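Side-chain contacts in transcription termination factor FttA (Pyrococcus horikoshii, PDB 3AF6), which probably terminates transcription by cutting nascent RNA, as a two-zinc ribonuclease of the metallo-beta-lactamase superfamily: residues A[593-596]-A[597-601]; A[618-621]-A[622-625]. One frame throughout, in Å; residues are numbered along the deposited sequence.

Contact 1: residues A[593-596]-A[597-601]. With SO4 (sulfate ion), chain G.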
loop_
_atom_site.group_PDB
_atom_site.type_symbol
_atom_site.label_atom_id
_atom_site.label_comp_id
_atom_site.label_asym_id
_atom_site.label_seq_id
_atom_site.Cartn_x
_atom_site.Cartn_y
_atom_site.Cartn_z
ATOM N N GLY A 593 7.919 10.611 -6.269
ATOM C CA GLY A 593 7.841 9.848 -5.041
ATOM C C GLY A 593 9.022 8.886 -4.997
ATOM O O GLY A 593 9.092 8.019 -4.130
ATOM N N HIS A 594 9.942 9.039 -5.948
ATOM C CA HIS A 594 11.138 8.193 -6.046
ATOM C C HIS A 594 12.408 8.911 -5.611
ATOM O O HIS A 594 12.606 10.087 -5.946
ATOM C CB HIS A 594 11.382 7.751 -7.485
ATOM C CG HIS A 594 10.500 6.643 -7.949
ATOM N ND1 HIS A 594 10.573 5.371 -7.430
ATOM C CD2 HIS A 594 9.550 6.606 -8.912
ATOM C CE1 HIS A 594 9.704 4.596 -8.053
ATOM N NE2 HIS A 594 9.072 5.322 -8.956
ATOM N N ALA A 595 13.280 8.211 -4.885
ATOM C CA ALA A 595 14.544 8.821 -4.497
ATOM C C ALA A 595 15.295 9.043 -5.813
ATOM O O ALA A 595 15.273 8.179 -6.698
ATOM C CB ALA A 595 15.330 7.889 -3.602
ATOM N N ASP A 596 15.929 10.197 -5.982
ATOM C CA ASP A 596 16.658 10.419 -7.219
ATOM C C ASP A 596 18.071 9.850 -7.057
ATOM O O ASP A 596 18.375 9.267 -6.012
ATOM C CB ASP A 596 16.639 11.906 -7.584
ATOM C CG ASP A 596 17.643 12.731 -6.814
ATOM O OD1 ASP A 596 18.148 12.276 -5.754
ATOM O OD2 ASP A 596 17.911 13.862 -7.289
ATOM N N ARG A 597 18.918 9.980 -8.077
ATOM C CA ARG A 597 20.272 9.431 -8.013
ATOM C C ARG A 597 20.971 9.757 -6.702
ATOM O O ARG A 597 21.402 8.852 -5.981
ATOM C CB ARG A 597 21.114 9.924 -9.206
ATOM C CG ARG A 597 22.641 9.721 -9.076
ATOM C CD ARG A 597 23.012 8.301 -8.672
ATOM N NE ARG A 597 23.717 7.578 -9.728
ATOM C CZ ARG A 597 25.032 7.367 -9.759
ATOM N NH1 ARG A 597 25.571 6.695 -10.763
ATOM N NH2 ARG A 597 25.813 7.817 -8.787
ATOM N N ARG A 598 21.075 11.046 -6.389
ATOM C CA ARG A 598 21.721 11.493 -5.163
ATOM C C ARG A 598 21.093 10.844 -3.916
ATOM O O ARG A 598 21.803 10.394 -3.021
ATOM C CB ARG A 598 21.626 13.020 -5.075
ATOM C CG ARG A 598 22.343 13.670 -3.902
ATOM C CD ARG A 598 22.053 15.172 -3.910
ATOM N NE ARG A 598 22.760 15.938 -2.874
ATOM C CZ ARG A 598 22.658 15.728 -1.559
ATOM N NH1 ARG A 598 21.877 14.759 -1.081
ATOM N NH2 ARG A 598 23.324 16.514 -0.714
ATOM N N GLU A 599 19.765 10.797 -3.864
ATOM C CA GLU A 599 19.079 10.208 -2.723
ATOM C C GLU A 599 19.390 8.732 -2.569
ATOM O O GLU A 599 19.574 8.246 -1.450
ATOM C CB GLU A 599 17.560 10.364 -2.849
ATOM C CG GLU A 599 17.055 11.771 -2.850
ATOM C CD GLU A 599 15.543 11.820 -2.874
ATOM O OE1 GLU A 599 14.910 11.263 -1.941
ATOM O OE2 GLU A 599 14.987 12.416 -3.825
ATOM N N LEU A 600 19.421 8.010 -3.688
ATOM C CA LEU A 600 19.699 6.584 -3.628
ATOM C C LEU A 600 21.104 6.359 -3.078
ATOM O O LEU A 600 21.296 5.560 -2.168
ATOM C CB LEU A 600 19.550 5.940 -5.013
ATOM C CG LEU A 600 18.157 5.925 -5.677
ATOM C CD1 LEU A 600 18.315 5.479 -7.121
ATOM C CD2 LEU A 600 17.182 5.011 -4.935
ATOM N N MET A 601 22.086 7.075 -3.612
ATOM C CA MET A 601 23.447 6.906 -3.133
ATOM C C MET A 601 23.493 7.261 -1.659
ATOM O O MET A 601 24.086 6.539 -0.848
ATOM C CB MET A 601 24.415 7.793 -3.916
ATOM C CG MET A 601 24.643 7.374 -5.374
ATOM S SD MET A 601 25.491 5.764 -5.629
ATOM C CE MET A 601 27.205 6.198 -5.327
HETATM S S SO4 G . 7.034 3.858 -10.884
HETATM O O1 SO4 G . 6.011 3.393 -11.834
HETATM O O2 SO4 G . 7.109 2.925 -9.749
HETATM O O3 SO4 G . 8.338 3.919 -11.562
HETATM O O4 SO4 G . 6.673 5.198 -10.389
#
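Asp-596 and Glu-599 form a capping box at the start of helix 597-606. From the N-cap position Asp-596 OD1 accepts a hydrogen bond from Glu-599 N at 2.9 Å, with an N-H...O angle of 165°. The reciprocal bond, Asp-596 N to Glu-599 OE2 at 3.2 Å, is weak. To reach the helix, Asp-596 holds CG between its backbone N and carbonyl carbon (chi1 80°), and the short aspartate side chain is just long enough to take up an N-H that the first turn cannot satisfy itself. The two carboxylate planes stand 53° apart. Their like charges, Asp-596 OD1 and Glu-599 OE2, lie 3.7 Å apart, and Lys-369, in a salt bridge with Glu-599 OE2, probably eases the repulsion. Glu-599 OE1 accepts from Phe-370 N, and Asp-596 OD2 from Gln-402 N. The first regular helical bond follows, Leu-600 N to Asp-596 O at 2.8 Å.

The methyl of Ala-595 points toward the helix, its CB 3.4 Å from Glu-599 CB and 3.7 Å from Leu-600 CD2; a small residue suits this buried place. Arg-597 turns away and pairs with Asp-626 of helix 621-635. The chain runs back from the cap to His-594, whose place matches the motif B histidine of beta-CASP nucleases. Glu-392 OE2 bonds its ND1 and so sets the ring's rotation. The other ring nitrogen meets a sulfate, probably from the crystallisation liquor, lying at the ring edge: His-594 NE2 donates to sulfate O4 over 2.8 Å.

Contact 2: residues A[618-621]-A[622-625]. With ZN (zinc ion), chain J.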
loop_
_atom_site.group_PDB
_atom_site.type_symbol
_atom_site.label_atom_id
_atom_site.label_comp_id
_atom_site.label_asym_id
_atom_site.label_seq_id
_atom_site.Cartn_x
_atom_site.Cartn_y
_atom_site.Cartn_z
ATOM N N HIS A 618 14.353 -2.824 -10.087
ATOM C CA HIS A 618 13.313 -1.850 -10.422
ATOM C C HIS A 618 13.860 -0.573 -11.073
ATOM O O HIS A 618 13.824 0.504 -10.490
ATOM C CB HIS A 618 12.540 -1.509 -9.144
ATOM C CG HIS A 618 11.279 -0.736 -9.376
ATOM N ND1 HIS A 618 11.273 0.561 -9.842
ATOM C CD2 HIS A 618 9.982 -1.064 -9.166
ATOM C CE1 HIS A 618 10.030 1.000 -9.908
ATOM N NE2 HIS A 618 9.227 0.034 -9.503
ATOM N N GLY A 619 14.365 -0.715 -12.288
ATOM C CA GLY A 619 14.901 0.417 -13.016
ATOM C C GLY A 619 15.238 -0.038 -14.421
ATOM O O GLY A 619 15.364 -1.227 -14.663
ATOM N N GLU A 620 15.355 0.882 -15.365
ATOM C CA GLU A 620 15.729 0.474 -16.707
ATOM C C GLU A 620 17.048 -0.281 -16.544
ATOM O O GLU A 620 17.802 -0.053 -15.590
ATOM C CB GLU A 620 15.899 1.693 -17.611
ATOM C CG GLU A 620 14.594 2.437 -17.838
ATOM C CD GLU A 620 14.770 3.732 -18.617
ATOM O OE1 GLU A 620 13.821 4.550 -18.607
ATOM O OE2 GLU A 620 15.847 3.935 -19.233
ATOM N N PRO A 621 17.339 -1.207 -17.468
ATOM C CA PRO A 621 18.580 -1.992 -17.389
ATOM C C PRO A 621 19.853 -1.191 -17.108
ATOM O O PRO A 621 20.587 -1.525 -16.182
ATOM C CB PRO A 621 18.617 -2.717 -18.732
ATOM C CG PRO A 621 17.161 -2.904 -19.043
ATOM C CD PRO A 621 16.561 -1.561 -18.670
ATOM N N GLN A 622 20.107 -0.139 -17.887
ATOM C CA GLN A 622 21.317 0.665 -17.695
ATOM C C GLN A 622 21.384 1.208 -16.283
ATOM O O GLN A 622 22.413 1.144 -15.622
ATOM C CB GLN A 622 21.366 1.864 -18.648
ATOM C CG GLN A 622 20.562 1.735 -19.911
ATOM C CD GLN A 622 19.076 1.986 -19.694
ATOM O OE1 GLN A 622 18.249 1.072 -19.847
ATOM N NE2 GLN A 622 18.726 3.229 -19.341
ATOM N N LYS A 623 20.262 1.758 -15.841
ATOM C CA LYS A 623 20.147 2.341 -14.516
ATOM C C LYS A 623 20.434 1.373 -13.359
ATOM O O LYS A 623 21.072 1.763 -12.383
ATOM C CB LYS A 623 18.763 2.984 -14.378
ATOM C CG LYS A 623 18.618 4.252 -15.218
ATOM C CD LYS A 623 17.179 4.506 -15.631
ATOM C CE LYS A 623 16.897 5.997 -15.860
ATOM N NZ LYS A 623 17.871 6.675 -16.747
ATOM N N CYS A 624 19.992 0.121 -13.453
ATOM C CA CYS A 624 20.274 -0.814 -12.365
ATOM C C CYS A 624 21.756 -1.092 -12.361
ATOM O O CYS A 624 22.394 -1.168 -11.306
ATOM C CB CYS A 624 19.527 -2.127 -12.543
ATOM S SG CYS A 624 17.747 -1.990 -12.443
ATOM N N LEU A 625 22.297 -1.236 -13.565
ATOM C CA LEU A 625 23.711 -1.506 -13.764
ATOM C C LEU A 625 24.532 -0.351 -13.201
ATOM O O LEU A 625 25.432 -0.545 -12.373
ATOM C CB LEU A 625 23.996 -1.657 -15.257
ATOM C CG LEU A 625 25.109 -2.634 -15.626
ATOM C CD1 LEU A 625 26.440 -2.169 -15.075
ATOM C CD2 LEU A 625 24.749 -4.005 -15.057
HETATM ZN ZN ZN J . 6.898 0.568 -8.764
#
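Glu-620 and Gln-622 meet through their side chains where the zinc-binding loop 618-621 turns into helix 621-635, with Glu-620 in the N-cap position. The amide of Gln-622 folds back, bent at chi2 (79°), and its NE2 donates to Glu-620 OE2 at 3.0 Å. The bond is nearly straight at 170°; it uses the anti lone pair of OE2 and runs close to the amide plane. Backbone bonds complete the turn: Cys-624 N to Glu-620 O at 3.1 Å and Leu-625 N to Pro-621 O, also 3.1 Å. Proline suits the first helical position, since its nitrogen has no hydrogen to satisfy there.

Packing is contributed by Lys-623, whose aliphatic chain lies alongside that of Glu-620 and points the same way, its CD 3.7 Å from Glu-620 CB. On the buried side, Cys-624 SG lies 3.3 Å from Gly-619 O and 3.6 Å from Gly-619 N, against a residue with no side chain to hold the sulfur off.

Metal coordination belongs to His-618, just before the turn. With CG anti to its backbone N (chi1 -169°), the side chain sets out away from the helix, and His-618 NE2 binds a zinc ion at 2.5 Å. Asp-260, His-261 and Asp-367 also bind this ion, and the position matches the motif C histidine of beta-CASP nucleases.

Charged groups gather round the Glu-620 carboxylate. Lys-623 NZ stays 4.2 Å from Glu-620 OE2, beyond a salt bridge, and pairs instead with Asp-400. Glu-620 OE1 is held by Arg-558 and Tyr-550. With an arginine, a hydroxyl and an amide on its two oxygens, and a lysine nearby, the Glu-620 carboxylate probably remains ionised.

The two contacts come in series along the chain, contact 1 first, and their centres lie about 13 Å apart; both belong to the predicted C-terminal metallo-beta-lactamase region. Between them runs strand 613-617; helix 621-635 then makes the crossover to the parallel neighbouring strand 638-640 of the same mixed sheet. Helices 597-606 and 621-635 pack together, with Leu-600 and Met-601 on Leu-627. Asp-400 serves both contacts, through the backbone of Arg-597 and the side chain of Lys-623. Each helix start lies shortly after a histidine at or beside the dinuclear zinc centre: His-618 binds a zinc, His-594 lies near one, and His-594 CE1 comes within 4.1 Å of His-618 CE1.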